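Local coordinates for zona occludens toxin N-terminal domain-containing protein (Neisseria meningitidis MC58, PDB 2R2A) that is the N-terminal, P-loop NTPase-like domain of a zonular occludens toxin (Zot) family membrane protein and probably binds a nucleotide phosphate, its exact function being unestablished, at residues 5-10 / 138-143; 17-22 / 45-50; 145-150 / 168-173. One frame throughout, in Å; residues are numbered along the deposited sequence. Where two conformers were deposited one is given.

How the contacts relate
Contacts 1 and 2 each include part of the strand 7-11 and helix 18-28 unit, the strand-loop-helix expected of a P-loop NTPase fold, and contact 3 lies on the neighbouring strand. Contact 1 packs the helix 138-141 against strand 7-11. Contact 2, its centre about 18 Å from that of contact 1, carries the sulfate at the start of helix 18-28; the two meet where Ile10 CD1 lies 3.9 Å from Met22 SE. Contact 3 begins on the strand 144-152, paired with strand 7-11, and its centre is about 12 Å from that of contact 1. It also reaches the sulfate-binding loop of contact 2, with Ile150 CD1 3.5 Å from Gly17 C.

Contact 1: residues 5-10 / 138-143; sequences AEICLI and QNLRTL
Ile7 is gripped at its far end by two leucines, Leu140 and Leu143, which come from the segment 138-143, whose first part is helical. The terminal methyl does most of the touching: Ile7 CD1 lies 3.8 Å from Leu143 CB and 3.9 Å from Leu140 CD1. The second branch takes a smaller share, with Ile7 CG2 4.1 Å from Leu140 CD1. The Ile7 chain is extended (chi2 -179°), which carries CD1 out to the pair of leucines, while CG2 stays closer to the strand. Leu140 reaches back with CD1, because its CG stands opposite the backbone N (chi1 173°). A beta-branched isoleucine suits the strand, and its two arms let one residue meet Leu140 twice; leucine suits position 140, where a slim stem has to carry methyls away from the backbone, whereas Leu143 meets Ile7 CD1 chiefly with CB.

This apolar patch is the close part. Beside it the two backbones stand too far apart for direct bonding, and a water molecule fills the step: it accepts from Ile7 N at 2.8 Å and donates to Leu143 O at 2.8 Å. The outer side of segment 138-143 is looser, for Thr142 and Asn139 are exposed and Leu143 is only partly buried.

Strand 7-11 is an inner strand of the sheet, lying between strand 125-130 and strand 144-152. Ile7 bonds through its backbone to Arg145 and touches Ile126 with its side chain, while Leu140 continues the apolar layer to Trp100 and Leu116. Helix 138-141 thus packs on part of one face of the sheet, over Ile7, and Ile10 packs on helix 18-28 across the other.

Contact 2: residues 17-22 / 45-50; sequences GKTLKM and TNIKGL. With SO4 (sulfate ion), chain C.
Thr19 and Ile47 meet methyl to methyl, with Thr19 CG2 3.9 Å from Ile47 CG2, the two side chains reaching toward each other tip to tip. In Thr19 the methyl stands opposite the backbone N while OG1 turns beside it (chi1 -62°), so the residue offers carbon to the loop 45-50 and its hydroxyl to the side of the sulfate. One helical turn further on, selenomethionine Met22 places CG 4.4 Å from Ile47 CD1, a looser touch that extends the apolar patch. A branched isoleucine fits here because one methyl meets Thr19 and the other faces Met22.

At the start of the helix, a sulfate, probably from the crystallisation liquor, is held by backbone amides. Lys18 N reaches its O4 at 2.9 Å and Thr19 N its O3 at 3.0 Å, both nearly straight at 166°. Gly17 N shares its hydrogen between O2 and O4 with more bent bonds, and Gly15 N adds another. The Lys18 chain bends at its last two torsions to curl back over the anion, bringing NZ within 2.8 Å of O4. The helix N-terminus would add favourable electrostatics.

Further out, Gly12 O takes a second bond from Lys18 NZ and helps fix the ammonium. Gly17, at the N-cap, has phi 102° and psi 33°, where a CB would press on the preceding carbonyl O, which suits glycine. On the other side, Thr45 OG1 accepts from Ile47 N at 3.2 Å in an ST turn, which orients Ile47, and is also bonded to Ile92 O. Glycine, lysine and threonine in this order, wrapped round a sulfate between strand and helix, are consistent with a Walker A P-loop, the sulfate probably marking a nucleotide phosphate position.

Contact 3: residues 145-150 / 168-173; sequences RKHYHI and DDPVKM
The strand 144-152, paired with the first strand of the P-loop sheet, meets the loop after strand 158-163 here: Pro170 sits upon His149. It is a CH-pi contact. Pro170 CB lies 3.6 Å from the centroid of the His149 imidazole, only 18° off the ring normal, and so over one face. The two side chains cross at about a right angle. A flat ring suits the strand because it offers a broad face to a compact, rigid proline. With its CG set opposite the backbone N (chi1 176°), His149 sends the ring outward to the loop.

ND1 of His149 is hydrogen-bonded to Thr11 OG1, which would hold the imidazole's rotation. His147, two residues earlier on the same strand face, meets Pro170 more loosely, His147 NE2 lying 4.1 Å from Pro170 CG while also making a weak hydrogen bond to Ala167 O, and its ring also meets that of Trp163, which Pro170 touches too. Both histidines and the proline are buried, whereas Val171, at the exposed end of the contact, adds one more methyl at the imidazole, its CG2 3.9 Å from His149 NE2.

Contact 1: residues 5-10 / 138-143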
# COMPACT_ATOMS: atom_id res chain seq x y z
N ALA A 5 8.35 -0.18 11.27
CA ALA A 5 7.68 -0.34 10.00
C ALA A 5 6.49 -1.29 10.09
O ALA A 5 6.50 -2.27 10.87
CB ALA A 5 8.66 -0.81 8.94
N GLU A 6 5.46 -1.02 9.30
CA GLU A 6 4.35 -1.95 9.25
C GLU A 6 3.79 -2.06 7.82
O GLU A 6 4.21 -1.31 6.93
CB GLU A 6 3.28 -1.57 10.30
CG GLU A 6 2.33 -0.47 9.87
CD GLU A 6 1.15 -0.27 10.83
OE1 GLU A 6 1.17 -0.84 11.95
OE2 GLU A 6 0.20 0.47 10.47
N ILE A 7 2.90 -3.03 7.63
CA ILE A 7 2.15 -3.19 6.38
C ILE A 7 0.68 -2.83 6.63
O ILE A 7 0.02 -3.39 7.51
CB ILE A 7 2.21 -4.61 5.79
CG1 ILE A 7 3.67 -5.02 5.55
CG2 ILE A 7 1.37 -4.66 4.46
CD1 ILE A 7 3.82 -6.41 4.95
N CYS A 8 0.21 -1.89 5.83
CA CYS A 8 -1.14 -1.35 5.92
C CYS A 8 -1.88 -1.71 4.63
O CYS A 8 -1.37 -1.49 3.52
CB CYS A 8 -1.07 0.17 6.08
SG CYS A 8 -2.70 0.97 6.05
N LEU A 9 -3.10 -2.22 4.79
CA LEU A 9 -3.97 -2.59 3.67
C LEU A 9 -5.15 -1.60 3.54
O LEU A 9 -5.81 -1.27 4.55
CB LEU A 9 -4.47 -4.01 3.87
CG LEU A 9 -5.54 -4.56 2.92
CD1 LEU A 9 -5.07 -4.60 1.46
CD2 LEU A 9 -5.97 -5.96 3.36
N ILE A 10 -5.42 -1.12 2.32
CA ILE A 10 -6.58 -0.29 2.10
C ILE A 10 -7.43 -0.98 1.01
O ILE A 10 -6.94 -1.23 -0.09
CB ILE A 10 -6.22 1.13 1.72
CG1 ILE A 10 -5.40 1.87 2.82
CG2 ILE A 10 -7.55 1.88 1.43
CD1 ILE A 10 -4.61 3.13 2.28
N GLN A 138 -2.09 -14.64 0.69
CA GLN A 138 -2.33 -14.89 2.12
C GLN A 138 -1.09 -14.57 2.94
O GLN A 138 -1.18 -14.13 4.09
CB GLN A 138 -2.75 -16.36 2.36
CG GLN A 138 -4.24 -16.62 2.06
CD GLN A 138 -4.77 -18.01 2.45
OE1 GLN A 138 -5.99 -18.22 2.48
NE2 GLN A 138 -3.86 -18.95 2.73
N ASN A 139 0.09 -14.80 2.34
CA ASN A 139 1.36 -14.60 3.04
C ASN A 139 1.65 -13.11 3.25
O ASN A 139 2.30 -12.72 4.21
CB ASN A 139 2.49 -15.37 2.31
CG ASN A 139 2.48 -16.87 2.64
OD1 ASN A 139 2.31 -17.26 3.80
ND2 ASN A 139 2.72 -17.71 1.63
N LEU A 140 1.10 -12.25 2.38
CA LEU A 140 1.14 -10.81 2.60
C LEU A 140 0.07 -10.39 3.61
O LEU A 140 0.32 -9.58 4.50
CB LEU A 140 0.92 -10.04 1.28
CG LEU A 140 0.74 -8.51 1.23
CD1 LEU A 140 1.90 -7.76 1.86
CD2 LEU A 140 0.59 -8.10 -0.30
N ARG A 141 -1.13 -10.96 3.47
CA ARG A 141 -2.27 -10.61 4.34
C ARG A 141 -1.98 -10.91 5.80
O ARG A 141 -2.37 -10.13 6.70
CB ARG A 141 -3.52 -11.37 3.90
CG ARG A 141 -4.19 -10.75 2.69
CD ARG A 141 -5.50 -11.45 2.38
NE ARG A 141 -5.39 -12.55 1.38
CZ ARG A 141 -6.18 -13.62 1.38
NH1 ARG A 141 -7.09 -13.76 2.34
NH2 ARG A 141 -6.07 -14.56 0.43
N THR A 142 -1.29 -12.03 6.05
CA THR A 142 -0.95 -12.43 7.42
C THR A 142 -0.09 -11.38 8.14
O THR A 142 -0.09 -11.31 9.36
CB THR A 142 -0.27 -13.83 7.46
OG1 THR A 142 -0.40 -14.39 8.77
CG2 THR A 142 1.22 -13.73 7.12
N LEU A 143 0.65 -10.59 7.38
CA LEU A 143 1.56 -9.58 7.93
C LEU A 143 0.93 -8.20 8.16
O LEU A 143 1.54 -7.33 8.79
CB LEU A 143 2.77 -9.42 7.01
CG LEU A 143 3.60 -10.67 6.81
CD1 LEU A 143 4.39 -10.42 5.56
CD2 LEU A 143 4.48 -11.01 8.04
O HOH W 1 2.82 -4.99 9.62

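Contact 2: residues 17-22 / 45-50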
# COMPACT_ATOMS: atom_id res chain seq x y z
N GLY A 17 -12.66 5.88 -3.23
CA GLY A 17 -11.74 6.92 -2.73
C GLY A 17 -10.50 6.42 -1.99
O GLY A 17 -9.98 7.10 -1.09
N LYS A 18 -9.98 5.27 -2.41
CA LYS A 18 -8.83 4.69 -1.76
C LYS A 18 -7.59 5.56 -2.05
O LYS A 18 -6.83 5.86 -1.14
CB LYS A 18 -8.57 3.24 -2.25
CG LYS A 18 -9.66 2.18 -1.95
CD LYS A 18 -9.20 0.78 -2.50
CE LYS A 18 -8.96 0.75 -4.04
NZ LYS A 18 -10.27 0.94 -4.79
N THR A 19 -7.38 5.94 -3.31
CA THR A 19 -6.20 6.73 -3.64
C THR A 19 -6.24 8.10 -2.95
O THR A 19 -5.23 8.55 -2.42
CB THR A 19 -5.99 6.90 -5.17
OG1 THR A 19 -5.78 5.62 -5.75
CG2 THR A 19 -4.72 7.72 -5.43
N LEU A 20 -7.39 8.76 -2.95
CA LEU A 20 -7.46 10.08 -2.27
C LEU A 20 -7.24 9.95 -0.76
O LEU A 20 -6.58 10.80 -0.17
CB LEU A 20 -8.80 10.75 -2.50
CG LEU A 20 -9.03 11.26 -3.92
CD1 LEU A 20 -10.46 11.63 -4.01
CD2 LEU A 20 -8.11 12.46 -4.19
N LYS A 21 -7.78 8.89 -0.14
CA LYS A 21 -7.44 8.65 1.27
C LYS A 21 -5.92 8.46 1.47
O LYS A 21 -5.32 9.02 2.40
CB LYS A 21 -8.24 7.47 1.83
CG LYS A 21 -7.94 7.16 3.31
CD LYS A 21 -8.36 8.39 4.15
CE LYS A 21 -8.06 8.23 5.63
NZ LYS A 21 -8.57 9.52 6.26
N MSE A 22 -5.29 7.67 0.61
CA MSE A 22 -3.84 7.46 0.67
C MSE A 22 -3.07 8.79 0.57
O MSE A 22 -2.20 9.08 1.40
CB MSE A 22 -3.41 6.46 -0.41
CG MSE A 22 -1.90 6.08 -0.40
SE MSE A 22 -1.43 5.01 1.17
CE MSE A 22 -0.34 6.31 2.23
N THR A 45 6.26 4.24 -5.57
CA THR A 45 4.85 3.98 -5.83
C THR A 45 4.58 3.83 -7.29
O THR A 45 5.40 4.22 -8.12
CB THR A 45 3.92 5.04 -5.16
OG1 THR A 45 2.54 4.64 -5.26
CG2 THR A 45 4.12 6.43 -5.77
N ASN A 46 3.43 3.23 -7.62
CA ASN A 46 2.94 3.16 -8.99
C ASN A 46 1.75 4.11 -9.20
O ASN A 46 1.14 4.10 -10.27
CB ASN A 46 2.55 1.70 -9.39
CG ASN A 46 1.42 1.12 -8.54
OD1 ASN A 46 1.30 1.42 -7.35
ND2 ASN A 46 0.57 0.28 -9.16
N ILE A 47 1.38 4.90 -8.18
CA ILE A 47 0.23 5.79 -8.30
C ILE A 47 0.52 6.91 -9.30
O ILE A 47 1.51 7.61 -9.14
CB ILE A 47 -0.19 6.41 -6.96
CG1 ILE A 47 -0.83 5.32 -6.04
CG2 ILE A 47 -1.25 7.49 -7.18
CD1 ILE A 47 -0.91 5.79 -4.63
N LYS A 48 -0.34 7.08 -10.31
CA LYS A 48 -0.11 8.08 -11.36
C LYS A 48 -0.75 9.40 -10.97
O LYS A 48 -1.80 9.41 -10.31
CB LYS A 48 -0.69 7.63 -12.71
CG LYS A 48 -0.10 6.35 -13.30
CD LYS A 48 1.11 6.66 -14.18
CE LYS A 48 1.70 5.40 -14.83
NZ LYS A 48 2.82 5.73 -15.79
N GLY A 49 -0.12 10.50 -11.35
CA GLY A 49 -0.68 11.80 -11.11
C GLY A 49 -0.37 12.33 -9.73
O GLY A 49 -0.87 13.38 -9.34
N LEU A 50 0.48 11.60 -9.01
CA LEU A 50 0.91 11.98 -7.67
C LEU A 50 2.00 13.05 -7.77
O LEU A 50 3.03 12.83 -8.40
CB LEU A 50 1.41 10.74 -6.92
CG LEU A 50 1.87 11.00 -5.48
CD1 LEU A 50 0.68 11.45 -4.63
CD2 LEU A 50 2.58 9.77 -4.87
S SO4 C . -10.38 4.57 -5.81
O1 SO4 C . -10.44 3.76 -6.97
O2 SO4 C . -11.26 5.69 -5.86
O3 SO4 C . -8.99 4.97 -5.69
O4 SO4 C . -10.78 3.73 -4.68

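Contact 3: residues 145-150 / 168-173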
# COMPACT_ATOMS: atom_id res chain seq x y z
N ARG A 145 -0.95 -5.20 9.66
CA ARG A 145 -1.21 -4.76 11.05
C ARG A 145 -2.16 -3.55 11.12
O ARG A 145 -2.48 -3.05 12.19
CB ARG A 145 0.10 -4.47 11.81
CG ARG A 145 0.81 -5.75 12.23
CD ARG A 145 1.92 -5.46 13.26
NE ARG A 145 2.88 -6.56 13.35
CZ ARG A 145 3.02 -7.36 14.41
NH1 ARG A 145 2.27 -7.19 15.50
NH2 ARG A 145 3.93 -8.33 14.38
N LYS A 146 -2.61 -3.09 9.95
CA LYS A 146 -3.66 -2.08 9.88
C LYS A 146 -4.44 -2.27 8.56
O LYS A 146 -3.87 -2.31 7.48
CB LYS A 146 -3.10 -0.64 10.01
CG LYS A 146 -4.16 0.48 9.84
CD LYS A 146 -3.74 1.81 10.51
CE LYS A 146 -2.77 2.69 9.65
NZ LYS A 146 -2.78 4.22 9.98
N HIS A 147 -5.76 -2.43 8.65
CA HIS A 147 -6.58 -2.62 7.44
C HIS A 147 -7.68 -1.58 7.45
O HIS A 147 -8.40 -1.50 8.42
CB HIS A 147 -7.10 -4.07 7.41
CG HIS A 147 -8.03 -4.44 6.30
ND1 HIS A 147 -8.22 -3.70 5.15
CD2 HIS A 147 -8.77 -5.57 6.13
CE1 HIS A 147 -9.05 -4.34 4.34
NE2 HIS A 147 -9.40 -5.47 4.93
N TYR A 148 -7.73 -0.71 6.44
CA TYR A 148 -8.87 0.20 6.27
C TYR A 148 -9.67 -0.28 5.10
O TYR A 148 -9.11 -0.66 4.05
CB TYR A 148 -8.36 1.58 5.87
CG TYR A 148 -7.63 2.33 6.94
CD1 TYR A 148 -8.26 2.73 8.12
CD2 TYR A 148 -6.30 2.67 6.74
CE1 TYR A 148 -7.54 3.51 9.09
CE2 TYR A 148 -5.59 3.39 7.68
CZ TYR A 148 -6.21 3.81 8.86
OH TYR A 148 -5.47 4.56 9.77
N HIS A 149 -10.98 -0.27 5.25
CA HIS A 149 -11.84 -0.60 4.13
C HIS A 149 -12.89 0.54 4.02
O HIS A 149 -13.48 0.96 5.04
CB HIS A 149 -12.55 -1.93 4.36
CG HIS A 149 -13.53 -2.26 3.26
ND1 HIS A 149 -13.14 -2.87 2.08
CD2 HIS A 149 -14.86 -2.04 3.15
CE1 HIS A 149 -14.20 -3.02 1.30
NE2 HIS A 149 -15.24 -2.49 1.91
N ILE A 150 -13.10 1.04 2.81
CA ILE A 150 -14.09 2.08 2.58
C ILE A 150 -15.41 1.40 2.19
O ILE A 150 -15.52 0.76 1.14
CB ILE A 150 -13.63 3.08 1.47
CG1 ILE A 150 -12.25 3.66 1.85
CG2 ILE A 150 -14.70 4.19 1.29
CD1 ILE A 150 -11.59 4.39 0.66
N ASP A 168 -10.52 -10.49 6.07
CA ASP A 168 -10.67 -11.09 4.72
C ASP A 168 -12.03 -10.82 4.05
O ASP A 168 -12.13 -10.85 2.81
CB ASP A 168 -10.50 -12.62 4.83
CG ASP A 168 -9.06 -13.04 5.03
OD1 ASP A 168 -8.13 -12.26 4.74
OD2 ASP A 168 -8.85 -14.16 5.52
N ASP A 169 -13.07 -10.60 4.84
CA ASP A 169 -14.40 -10.29 4.33
C ASP A 169 -14.83 -9.00 5.04
O ASP A 169 -15.50 -9.06 6.05
CB ASP A 169 -15.40 -11.42 4.64
CG ASP A 169 -14.98 -12.74 4.01
OD1 ASP A 169 -15.26 -12.94 2.81
OD2 ASP A 169 -14.38 -13.57 4.72
N PRO A 170 -14.40 -7.84 4.51
CA PRO A 170 -14.58 -6.57 5.25
C PRO A 170 -16.02 -6.15 5.58
O PRO A 170 -16.29 -5.78 6.72
CB PRO A 170 -13.89 -5.53 4.36
CG PRO A 170 -13.10 -6.29 3.31
CD PRO A 170 -13.65 -7.70 3.24
N VAL A 171 -16.93 -6.20 4.62
CA VAL A 171 -18.33 -5.80 4.91
C VAL A 171 -18.95 -6.77 5.93
O VAL A 171 -19.50 -6.34 6.95
CB VAL A 171 -19.17 -5.57 3.60
CG1 VAL A 171 -20.64 -5.21 3.91
CG2 VAL A 171 -18.54 -4.47 2.74
N LYS A 172 -18.81 -8.08 5.70
CA LYS A 172 -19.25 -9.10 6.66
C LYS A 172 -18.61 -8.97 8.08
O LYS A 172 -19.23 -9.34 9.09
CB LYS A 172 -19.01 -10.50 6.04
CG LYS A 172 -19.55 -11.70 6.80
CD LYS A 172 -19.80 -12.90 5.83
CE LYS A 172 -19.71 -14.25 6.54
NZ LYS A 172 -20.58 -15.32 5.93
N MSE A 173 -17.39 -8.41 8.15
CA MSE A 173 -16.68 -8.25 9.42
C MSE A 173 -16.71 -6.82 10.00
O MSE A 173 -15.92 -6.47 10.88
CB MSE A 173 -15.23 -8.73 9.28
CG MSE A 173 -15.09 -10.26 9.00
SE MSE A 173 -13.26 -10.69 8.60
CE MSE A 173 -12.39 -10.11 10.25